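Local coordinates for protein ORF14 (Streptomyces clavuligerus, PDB 2WPX) that binds acetyl-CoA and probably acts as an acyltransferase of the tandem GNAT type in the clavulanic acid biosynthesis pathway, at residues G179-Y193 / V229-D243. Sequence-based numbering, arbitrary orientation.
Sequences GYSLVTWGTITPDEY and VGRGRRAYHTGAVHD
W185 and H237 make an offset stack at the heart of this contact. The W185 five-membered ring and the imidazole are nearly parallel, their planes 15° apart. H237 CB sits over one indole face, 3.3 Å from the five-membered ring centroid, a CH-pi contact. T189 OG1 and P190 CD lie against the opposite face. W185 CG stands between its own backbone N and carbonyl carbon (chi1 67°), which turns the indole over H237 and brings CZ3 near G239. V183 CG1 meets the indole edge in its plane. On the sheet face of W185 and V183, V241 CG2 is 4.1 Å from Y193 CE2, which comes from the turn after the strand. The other face carries L182 CD2 near T238 CG2, and the Y180 ring, with H242 CD2 over one of its faces.

The backbones pair as antiparallel strands 180-185 and 234-242, with S181, V183 and W185 in hydrogen-bonded pairs with V241, G239 and H237. W185 O accepts from both H237 N and H237 ND1. H237 ND1 is 3.2 Å from W185 O, which lies in the imidazole plane, but ND1 stands well above the W185 carbonyl plane; a weak bond reaches G186 O. Further out, A235 N donates to T187 OG1 at 3.2 Å. At the far end S181 OG donates to the syn lone pair of D243 OD2, 2.9 Å away, and D243 N to G179 O.

Strand 180-185 is the edge strand within this chain, at the end that belongs to the C-terminal GNAT region. Strand 247-256 flanks 234-242 on its other side. Helix 280-295 packs on L182, T184, Y236 and T238, and the start of helix 191-199 brings Y193 to the opposite face.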
ATOM      1  N   GLY A 179     -26.379 -20.395  -7.761  1.00 24.73           N
ATOM      2  CA  GLY A 179     -26.516 -19.120  -8.455  1.00 25.46           C
ATOM      3  C   GLY A 179     -25.183 -18.468  -8.782  1.00 24.46           C
ATOM      4  O   GLY A 179     -25.146 -17.493  -9.577  1.00 25.14           O
ATOM      5  N   TYR A 180     -24.087 -18.959  -8.182  1.00 22.99           N
ATOM      6  CA  TYR A 180     -22.766 -18.288  -8.403  1.00 23.25           C
ATOM      7  C   TYR A 180     -21.709 -19.111  -9.132  1.00 23.37           C
ATOM      8  O   TYR A 180     -21.771 -20.310  -9.128  1.00 23.19           O
ATOM      9  CB  TYR A 180     -22.187 -17.750  -7.091  1.00 21.95           C
ATOM     10  CG  TYR A 180     -23.107 -16.739  -6.449  1.00 20.96           C
ATOM     11  CD1 TYR A 180     -24.159 -17.152  -5.617  1.00 21.10           C
ATOM     12  CD2 TYR A 180     -22.954 -15.372  -6.709  1.00 17.28           C
ATOM     13  CE1 TYR A 180     -25.020 -16.228  -5.047  1.00 19.55           C
ATOM     14  CE2 TYR A 180     -23.807 -14.450  -6.164  1.00 20.16           C
ATOM     15  CZ  TYR A 180     -24.839 -14.882  -5.328  1.00 22.77           C
ATOM     16  OH  TYR A 180     -25.668 -13.945  -4.759  1.00 24.29           O
ATOM     17  N   SER A 181     -20.741 -18.467  -9.776  1.00 23.72           N
ATOM     18  CA  SER A 181     -19.543 -19.228 -10.134  1.00 24.62           C
ATOM     19  C   SER A 181     -18.264 -18.455  -9.932  1.00 23.76           C
ATOM     20  O   SER A 181     -18.222 -17.234 -10.075  1.00 24.53           O
ATOM     21  CB  SER A 181     -19.633 -19.787 -11.538  1.00 24.80           C
ATOM     22  OG  SER A 181     -20.112 -18.782 -12.361  1.00 29.17           O
ATOM     23  N   LEU A 182     -17.210 -19.188  -9.605  1.00 23.48           N
ATOM     24  CA  LEU A 182     -15.900 -18.604  -9.366  1.00 22.56           C
ATOM     25  C   LEU A 182     -15.188 -18.400 -10.673  1.00 21.95           C
ATOM     26  O   LEU A 182     -15.171 -19.307 -11.487  1.00 21.52           O
ATOM     27  CB  LEU A 182     -15.100 -19.593  -8.558  1.00 22.84           C
ATOM     28  CG  LEU A 182     -15.620 -19.488  -7.139  1.00 25.68           C
ATOM     29  CD1 LEU A 182     -14.638 -20.209  -6.258  1.00 29.26           C
ATOM     30  CD2 LEU A 182     -15.673 -18.012  -6.718  1.00 24.74           C
ATOM     31  N   VAL A 183     -14.609 -17.223 -10.879  1.00 21.11           N
ATOM     32  CA  VAL A 183     -13.628 -17.018 -11.983  1.00 20.67           C
ATOM     33  C   VAL A 183     -12.264 -16.505 -11.424  1.00 19.74           C
ATOM     34  O   VAL A 183     -12.207 -15.851 -10.348  1.00 19.41           O
ATOM     35  CB  VAL A 183     -14.206 -16.033 -13.066  1.00 21.18           C
ATOM     36  CG1 VAL A 183     -14.306 -14.601 -12.498  1.00 17.22           C
ATOM     37  CG2 VAL A 183     -13.381 -16.021 -14.357  1.00 20.60           C
ATOM     38  N   THR A 184     -11.174 -16.779 -12.139  1.00 19.09           N
ATOM     39  CA  THR A 184      -9.820 -16.340 -11.735  1.00 17.26           C
ATOM     40  C   THR A 184      -9.122 -15.721 -12.922  1.00 17.34           C
ATOM     41  O   THR A 184      -9.376 -16.098 -14.076  1.00 18.67           O
ATOM     42  CB  THR A 184      -8.912 -17.517 -11.243  1.00 17.79           C
ATOM     43  OG1 THR A 184      -8.701 -18.460 -12.324  1.00 19.82           O
ATOM     44  CG2 THR A 184      -9.543 -18.226 -10.050  1.00 15.69           C
ATOM     45  N   TRP A 185      -8.229 -14.780 -12.652  1.00 15.98           N
ATOM     46  CA  TRP A 185      -7.348 -14.236 -13.689  1.00 14.91           C
ATOM     47  C   TRP A 185      -6.073 -13.626 -13.050  1.00 14.91           C
ATOM     48  O   TRP A 185      -6.079 -13.280 -11.856  1.00 13.93           O
ATOM     49  CB  TRP A 185      -8.103 -13.196 -14.503  1.00 12.47           C
ATOM     50  CG  TRP A 185      -8.475 -11.973 -13.776  1.00 12.76           C
ATOM     51  CD1 TRP A 185      -7.684 -10.903 -13.527  1.00 11.12           C
ATOM     52  CD2 TRP A 185      -9.759 -11.648 -13.224  1.00 14.03           C
ATOM     53  NE1 TRP A 185      -8.380  -9.918 -12.891  1.00  9.72           N
ATOM     54  CE2 TRP A 185      -9.660 -10.349 -12.686  1.00 12.70           C
ATOM     55  CE3 TRP A 185     -10.982 -12.323 -13.145  1.00 15.99           C
ATOM     56  CZ2 TRP A 185     -10.723  -9.719 -12.056  1.00 15.30           C
ATOM     57  CZ3 TRP A 185     -12.038 -11.697 -12.531  1.00 18.50           C
ATOM     58  CH2 TRP A 185     -11.900 -10.398 -11.990  1.00 16.85           C
ATOM     59  N   GLY A 186      -5.020 -13.504 -13.866  1.00 15.09           N
ATOM     60  CA  GLY A 186      -3.681 -13.134 -13.413  1.00 16.21           C
ATOM     61  C   GLY A 186      -3.530 -11.627 -13.307  1.00 17.46           C
ATOM     62  O   GLY A 186      -4.432 -10.920 -12.777  1.00 18.37           O
ATOM     63  N   THR A 187      -2.418 -11.113 -13.838  1.00 17.01           N
ATOM     64  CA  THR A 187      -2.017  -9.754 -13.591  1.00 16.45           C
ATOM     65  C   THR A 187      -2.864  -8.793 -14.372  1.00 16.75           C
ATOM     66  O   THR A 187      -3.095  -7.681 -13.931  1.00 17.13           O
ATOM     67  CB  THR A 187      -0.531  -9.588 -13.976  1.00 17.52           C
ATOM     68  OG1 THR A 187       0.231 -10.567 -13.248  1.00 15.29           O
ATOM     69  CG2 THR A 187      -0.038  -8.240 -13.616  1.00 17.18           C
ATOM     70  N   ILE A 188      -3.322  -9.208 -15.546  1.00 15.79           N
ATOM     71  CA  ILE A 188      -4.091  -8.312 -16.375  1.00 15.24           C
ATOM     72  C   ILE A 188      -5.536  -8.774 -16.302  1.00 15.85           C
ATOM     73  O   ILE A 188      -5.831  -9.971 -16.456  1.00 15.09           O
ATOM     74  CB  ILE A 188      -3.586  -8.342 -17.880  1.00 16.61           C
ATOM     75  CG1 ILE A 188      -2.088  -8.025 -17.980  1.00 12.66           C
ATOM     76  CG2 ILE A 188      -4.466  -7.461 -18.756  1.00 11.16           C
ATOM     77  CD1 ILE A 188      -1.752  -6.634 -17.373  1.00 12.31           C
ATOM     78  N   THR A 189      -6.428  -7.826 -16.067  1.00 15.68           N
ATOM     79  CA  THR A 189      -7.872  -8.118 -15.982  1.00 17.01           C
ATOM     80  C   THR A 189      -8.559  -8.267 -17.356  1.00 15.93           C
ATOM     81  O   THR A 189      -8.515  -7.402 -18.183  1.00 16.30           O
ATOM     82  CB  THR A 189      -8.611  -7.090 -15.060  1.00 16.40           C
ATOM     83  OG1 THR A 189     -10.023  -7.394 -14.981  1.00 20.39           O
ATOM     84  CG2 THR A 189      -8.496  -5.765 -15.625  1.00 21.79           C
ATOM     85  N   PRO A 190      -9.166  -9.417 -17.621  1.00 15.60           N
ATOM     86  CA  PRO A 190      -9.889  -9.522 -18.911  1.00 15.41           C
ATOM     87  C   PRO A 190     -10.869  -8.326 -19.114  1.00 15.14           C
ATOM     88  O   PRO A 190     -11.510  -7.903 -18.181  1.00 14.36           O
ATOM     89  CB  PRO A 190     -10.625 -10.861 -18.784  1.00 14.35           C
ATOM     90  CG  PRO A 190      -9.714 -11.648 -17.808  1.00 14.67           C
ATOM     91  CD  PRO A 190      -9.403 -10.580 -16.762  1.00 14.55           C
ATOM     92  N   ASP A 191     -10.922  -7.771 -20.318  1.00 15.71           N
ATOM     93  CA  ASP A 191     -11.906  -6.738 -20.672  1.00 16.94           C
ATOM     94  C   ASP A 191     -13.294  -7.009 -20.057  1.00 18.00           C
ATOM     95  O   ASP A 191     -13.942  -6.091 -19.576  1.00 18.93           O
ATOM     96  CB  ASP A 191     -12.059  -6.654 -22.203  1.00 17.31           C
ATOM     97  CG  ASP A 191     -10.756  -6.250 -22.913  1.00 19.47           C
ATOM     98  OD1 ASP A 191      -9.670  -6.239 -22.271  1.00 19.34           O
ATOM     99  OD2 ASP A 191     -10.812  -5.957 -24.135  1.00 20.40           O
ATOM    100  N   GLU A 192     -13.734  -8.259 -20.094  1.00 17.34           N
ATOM    101  CA  GLU A 192     -15.023  -8.656 -19.611  1.00 18.56           C
ATOM    102  C   GLU A 192     -15.320  -8.181 -18.189  1.00 18.29           C
ATOM    103  O   GLU A 192     -16.484  -7.863 -17.880  1.00 18.43           O
ATOM    104  CB  GLU A 192     -15.065 -10.181 -19.660  1.00 18.53           C
ATOM    105  CG  GLU A 192     -16.346 -10.794 -19.254  1.00 21.55           C
ATOM    106  CD  GLU A 192     -16.396 -12.284 -19.584  1.00 28.35           C
ATOM    107  OE1 GLU A 192     -17.471 -12.910 -19.452  1.00 32.88           O
ATOM    108  OE2 GLU A 192     -15.354 -12.856 -19.976  1.00 31.27           O
ATOM    109  N   TYR A 193     -14.285  -8.163 -17.332  1.00 17.03           N
ATOM    110  CA  TYR A 193     -14.473  -7.861 -15.909  1.00 17.02           C
ATOM    111  C   TYR A 193     -14.002  -6.522 -15.430  1.00 15.95           C
ATOM    112  O   TYR A 193     -14.152  -6.233 -14.247  1.00 15.71           O
ATOM    113  CB  TYR A 193     -13.868  -8.899 -14.992  1.00 17.71           C
ATOM    114  CG  TYR A 193     -14.349 -10.268 -15.277  1.00 19.36           C
ATOM    115  CD1 TYR A 193     -13.487 -11.216 -15.766  1.00 23.04           C
ATOM    116  CD2 TYR A 193     -15.654 -10.602 -15.110  1.00 21.09           C
ATOM    117  CE1 TYR A 193     -13.915 -12.486 -16.062  1.00 23.41           C
ATOM    118  CE2 TYR A 193     -16.086 -11.860 -15.424  1.00 23.13           C
ATOM    119  CZ  TYR A 193     -15.203 -12.789 -15.892  1.00 20.84           C
ATOM    120  OH  TYR A 193     -15.595 -14.058 -16.176  1.00 25.39           O
ATOM    121  N   VAL A 229       3.422  -3.918 -13.398  1.00  4.42           N
ATOM    122  CA  VAL A 229       4.256  -4.736 -14.246  1.00  7.86           C
ATOM    123  C   VAL A 229       5.610  -4.107 -14.313  1.00  9.04           C
ATOM    124  O   VAL A 229       6.594  -4.830 -14.225  1.00 11.42           O
ATOM    125  CB  VAL A 229       3.673  -4.914 -15.703  1.00  8.92           C
ATOM    126  CG1 VAL A 229       4.641  -5.667 -16.557  1.00  9.40           C
ATOM    127  CG2 VAL A 229       2.333  -5.672 -15.677  1.00 10.30           C
ATOM    128  N   GLY A 230       5.666  -2.775 -14.439  1.00  9.31           N
ATOM    129  CA  GLY A 230       6.943  -2.063 -14.472  1.00 10.85           C
ATOM    130  C   GLY A 230       7.708  -2.216 -13.157  1.00 11.76           C
ATOM    131  O   GLY A 230       8.940  -2.202 -13.113  1.00 13.39           O
ATOM    132  N   ARG A 231       6.961  -2.358 -12.078  1.00 11.11           N
ATOM    133  CA  ARG A 231       7.574  -2.606 -10.803  1.00 13.44           C
ATOM    134  C   ARG A 231       7.841  -4.113 -10.565  1.00 12.86           C
ATOM    135  O   ARG A 231       8.311  -4.479  -9.532  1.00 14.33           O
ATOM    136  CB  ARG A 231       6.732  -1.948  -9.696  1.00 13.88           C
ATOM    137  CG  ARG A 231       6.944  -0.415  -9.759  1.00 16.26           C
ATOM    138  CD  ARG A 231       5.934   0.384  -8.918  1.00 15.29           C
ATOM    139  NE  ARG A 231       5.972  -0.031  -7.545  1.00 20.18           N
ATOM    140  CZ  ARG A 231       5.340   0.614  -6.566  1.00 23.36           C
ATOM    141  NH1 ARG A 231       4.688   1.749  -6.843  1.00 21.99           N
ATOM    142  NH2 ARG A 231       5.401   0.154  -5.324  1.00 19.21           N
ATOM    143  N   GLY A 232       7.597  -4.954 -11.552  1.00 12.47           N
ATOM    144  CA  GLY A 232       7.883  -6.389 -11.432  1.00 14.79           C
ATOM    145  C   GLY A 232       6.889  -7.123 -10.531  1.00 15.49           C
ATOM    146  O   GLY A 232       7.173  -8.226 -10.054  1.00 15.16           O
ATOM    147  N   ARG A 233       5.753  -6.467 -10.252  1.00 14.71           N
ATOM    148  CA  ARG A 233       4.703  -7.054  -9.436  1.00 15.43           C
ATOM    149  C   ARG A 233       3.755  -7.892 -10.294  1.00 15.32           C
ATOM    150  O   ARG A 233       3.338  -7.472 -11.379  1.00 13.92           O
ATOM    151  CB  ARG A 233       3.890  -5.955  -8.732  1.00 14.84           C
ATOM    152  CG  ARG A 233       4.625  -5.371  -7.556  1.00 15.76           C
ATOM    153  CD  ARG A 233       3.914  -4.208  -6.987  1.00 14.57           C
ATOM    154  NE  ARG A 233       4.602  -3.738  -5.785  1.00 15.82           N
ATOM    155  CZ  ARG A 233       4.290  -4.180  -4.571  1.00 18.03           C
ATOM    156  NH1 ARG A 233       3.335  -5.094  -4.427  1.00 16.13           N
ATOM    157  NH2 ARG A 233       4.923  -3.729  -3.515  1.00 14.78           N
ATOM    158  N   ARG A 234       3.382  -9.040  -9.748  1.00 14.98           N
ATOM    159  CA  ARG A 234       2.486  -9.986 -10.347  1.00 16.16           C
ATOM    160  C   ARG A 234       1.191  -9.988  -9.506  1.00 16.63           C
ATOM    161  O   ARG A 234       1.252  -9.815  -8.281  1.00 17.32           O
ATOM    162  CB  ARG A 234       3.133 -11.331 -10.065  1.00 18.32           C
ATOM    163  CG  ARG A 234       3.120 -12.291 -11.083  1.00 19.10           C
ATOM    164  CD  ARG A 234       4.463 -13.024 -11.066  1.00 23.27           C
ATOM    165  NE  ARG A 234       4.898 -13.823  -9.912  1.00 25.76           N
ATOM    166  CZ  ARG A 234       6.129 -13.719  -9.355  1.00 26.94           C
ATOM    167  NH1 ARG A 234       6.994 -12.780  -9.761  1.00 23.10           N
ATOM    168  NH2 ARG A 234       6.515 -14.527  -8.382  1.00 20.99           N
ATOM    169  N   ALA A 235       0.033 -10.303 -10.098  1.00 15.83           N
ATOM    170  CA  ALA A 235      -1.190 -10.297  -9.289  1.00 15.30           C
ATOM    171  C   ALA A 235      -2.072 -11.519  -9.527  1.00 15.38           C
ATOM    172  O   ALA A 235      -1.928 -12.206 -10.542  1.00 16.21           O
ATOM    173  CB  ALA A 235      -1.972  -8.986  -9.496  1.00 14.02           C
ATOM    174  N   TYR A 236      -2.944 -11.814  -8.563  1.00 14.37           N
ATOM    175  CA  TYR A 236      -3.791 -13.006  -8.654  1.00 15.68           C
ATOM    176  C   TYR A 236      -5.224 -12.620  -8.275  1.00 15.39           C
ATOM    177  O   TYR A 236      -5.448 -12.011  -7.201  1.00 15.20           O
ATOM    178  CB  TYR A 236      -3.279 -14.130  -7.741  1.00 16.84           C
ATOM    179  CG  TYR A 236      -1.953 -14.704  -8.129  1.00 18.82           C
ATOM    180  CD1 TYR A 236      -0.738 -14.081  -7.734  1.00 20.02           C
ATOM    181  CD2 TYR A 236      -1.875 -15.867  -8.887  1.00 20.23           C
ATOM    182  CE1 TYR A 236       0.483 -14.609  -8.080  1.00 17.77           C
ATOM    183  CE2 TYR A 236      -0.634 -16.395  -9.236  1.00 17.64           C
ATOM    184  CZ  TYR A 236       0.514 -15.752  -8.837  1.00 17.42           C
ATOM    185  OH  TYR A 236       1.709 -16.261  -9.159  1.00 20.14           O
ATOM    186  N   HIS A 237      -6.183 -12.932  -9.154  1.00 14.28           N
ATOM    187  CA  HIS A 237      -7.578 -12.508  -8.954  1.00 13.73           C
ATOM    188  C   HIS A 237      -8.562 -13.678  -8.964  1.00 13.95           C
ATOM    189  O   HIS A 237      -8.426 -14.593  -9.753  1.00 13.78           O
ATOM    190  CB  HIS A 237      -8.011 -11.522 -10.026  1.00 12.48           C
ATOM    191  CG  HIS A 237      -7.144 -10.313 -10.103  1.00 15.60           C
ATOM    192  ND1 HIS A 237      -5.969 -10.288 -10.828  1.00 19.47           N
ATOM    193  CD2 HIS A 237      -7.259  -9.087  -9.530  1.00 16.45           C
ATOM    194  CE1 HIS A 237      -5.414  -9.093 -10.718  1.00 17.40           C
ATOM    195  NE2 HIS A 237      -6.186  -8.341  -9.949  1.00 18.73           N
ATOM    196  N   THR A 238      -9.506 -13.644  -8.036  1.00 13.15           N
ATOM    197  CA  THR A 238     -10.674 -14.504  -8.051  1.00 12.76           C
ATOM    198  C   THR A 238     -11.913 -13.612  -7.992  1.00 12.03           C
ATOM    199  O   THR A 238     -11.959 -12.633  -7.256  1.00 11.25           O
ATOM    200  CB  THR A 238     -10.686 -15.433  -6.854  1.00 13.73           C
ATOM    201  OG1 THR A 238      -9.505 -16.249  -6.897  1.00 15.30           O
ATOM    202  CG2 THR A 238     -11.978 -16.325  -6.871  1.00 13.11           C
ATOM    203  N   GLY A 239     -12.887 -13.924  -8.823  1.00 12.44           N
ATOM    204  CA  GLY A 239     -14.134 -13.175  -8.879  1.00 11.83           C
ATOM    205  C   GLY A 239     -15.343 -14.087  -8.745  1.00 12.50           C
ATOM    206  O   GLY A 239     -15.289 -15.280  -9.035  1.00 12.80           O
ATOM    207  N   ALA A 240     -16.438 -13.539  -8.234  1.00 12.83           N
ATOM    208  CA  ALA A 240     -17.628 -14.349  -8.135  1.00 14.12           C
ATOM    209  C   ALA A 240     -18.655 -13.759  -9.065  1.00 14.04           C
ATOM    210  O   ALA A 240     -18.931 -12.560  -8.994  1.00 13.11           O
ATOM    211  CB  ALA A 240     -18.149 -14.373  -6.731  1.00 14.07           C
ATOM    212  N   VAL A 241     -19.205 -14.593  -9.944  1.00 14.86           N
ATOM    213  CA  VAL A 241     -20.224 -14.091 -10.855  1.00 16.59           C
ATOM    214  C   VAL A 241     -21.585 -14.586 -10.459  1.00 17.05           C
ATOM    215  O   VAL A 241     -21.732 -15.750 -10.147  1.00 18.66           O
ATOM    216  CB  VAL A 241     -19.955 -14.458 -12.344  1.00 17.59           C
ATOM    217  CG1 VAL A 241     -21.132 -13.983 -13.203  1.00 17.49           C
ATOM    218  CG2 VAL A 241     -18.653 -13.804 -12.836  1.00 15.58           C
ATOM    219  N   HIS A 242     -22.579 -13.713 -10.486  1.00 17.45           N
ATOM    220  CA  HIS A 242     -23.967 -14.132 -10.283  1.00 18.19           C
ATOM    221  C   HIS A 242     -24.628 -14.544 -11.596  1.00 20.24           C
ATOM    222  O   HIS A 242     -25.008 -13.684 -12.398  1.00 20.75           O
ATOM    223  CB  HIS A 242     -24.764 -13.056  -9.537  1.00 17.11           C
ATOM    224  CG  HIS A 242     -26.187 -13.452  -9.218  1.00 21.98           C
ATOM    225  ND1 HIS A 242     -27.285 -12.863  -9.822  1.00 21.04           N
ATOM    226  CD2 HIS A 242     -26.690 -14.367  -8.340  1.00 19.77           C
ATOM    227  CE1 HIS A 242     -28.397 -13.398  -9.329  1.00 20.43           C
ATOM    228  NE2 HIS A 242     -28.062 -14.328  -8.453  1.00 17.70           N
ATOM    229  N   ASP A 243     -24.803 -15.864 -11.812  1.00 21.83           N
ATOM    230  CA  ASP A 243     -25.221 -16.363 -13.142  1.00 23.56           C
ATOM    231  C   ASP A 243     -26.500 -15.708 -13.685  1.00 24.57           C
ATOM    232  O   ASP A 243     -26.589 -15.397 -14.876  1.00 26.42           O
ATOM    233  CB  ASP A 243     -25.344 -17.895 -13.214  1.00 23.95           C
ATOM    234  CG  ASP A 243     -24.102 -18.646 -12.630  1.00 27.00           C
ATOM    235  OD1 ASP A 243     -24.309 -19.790 -12.158  1.00 31.66           O
ATOM    236  OD2 ASP A 243     -22.944 -18.155 -12.650  1.00 23.01           O
TER
HETATM  237  O   HOH W   1      -0.313 -13.747 -12.053  1.00 19.43           O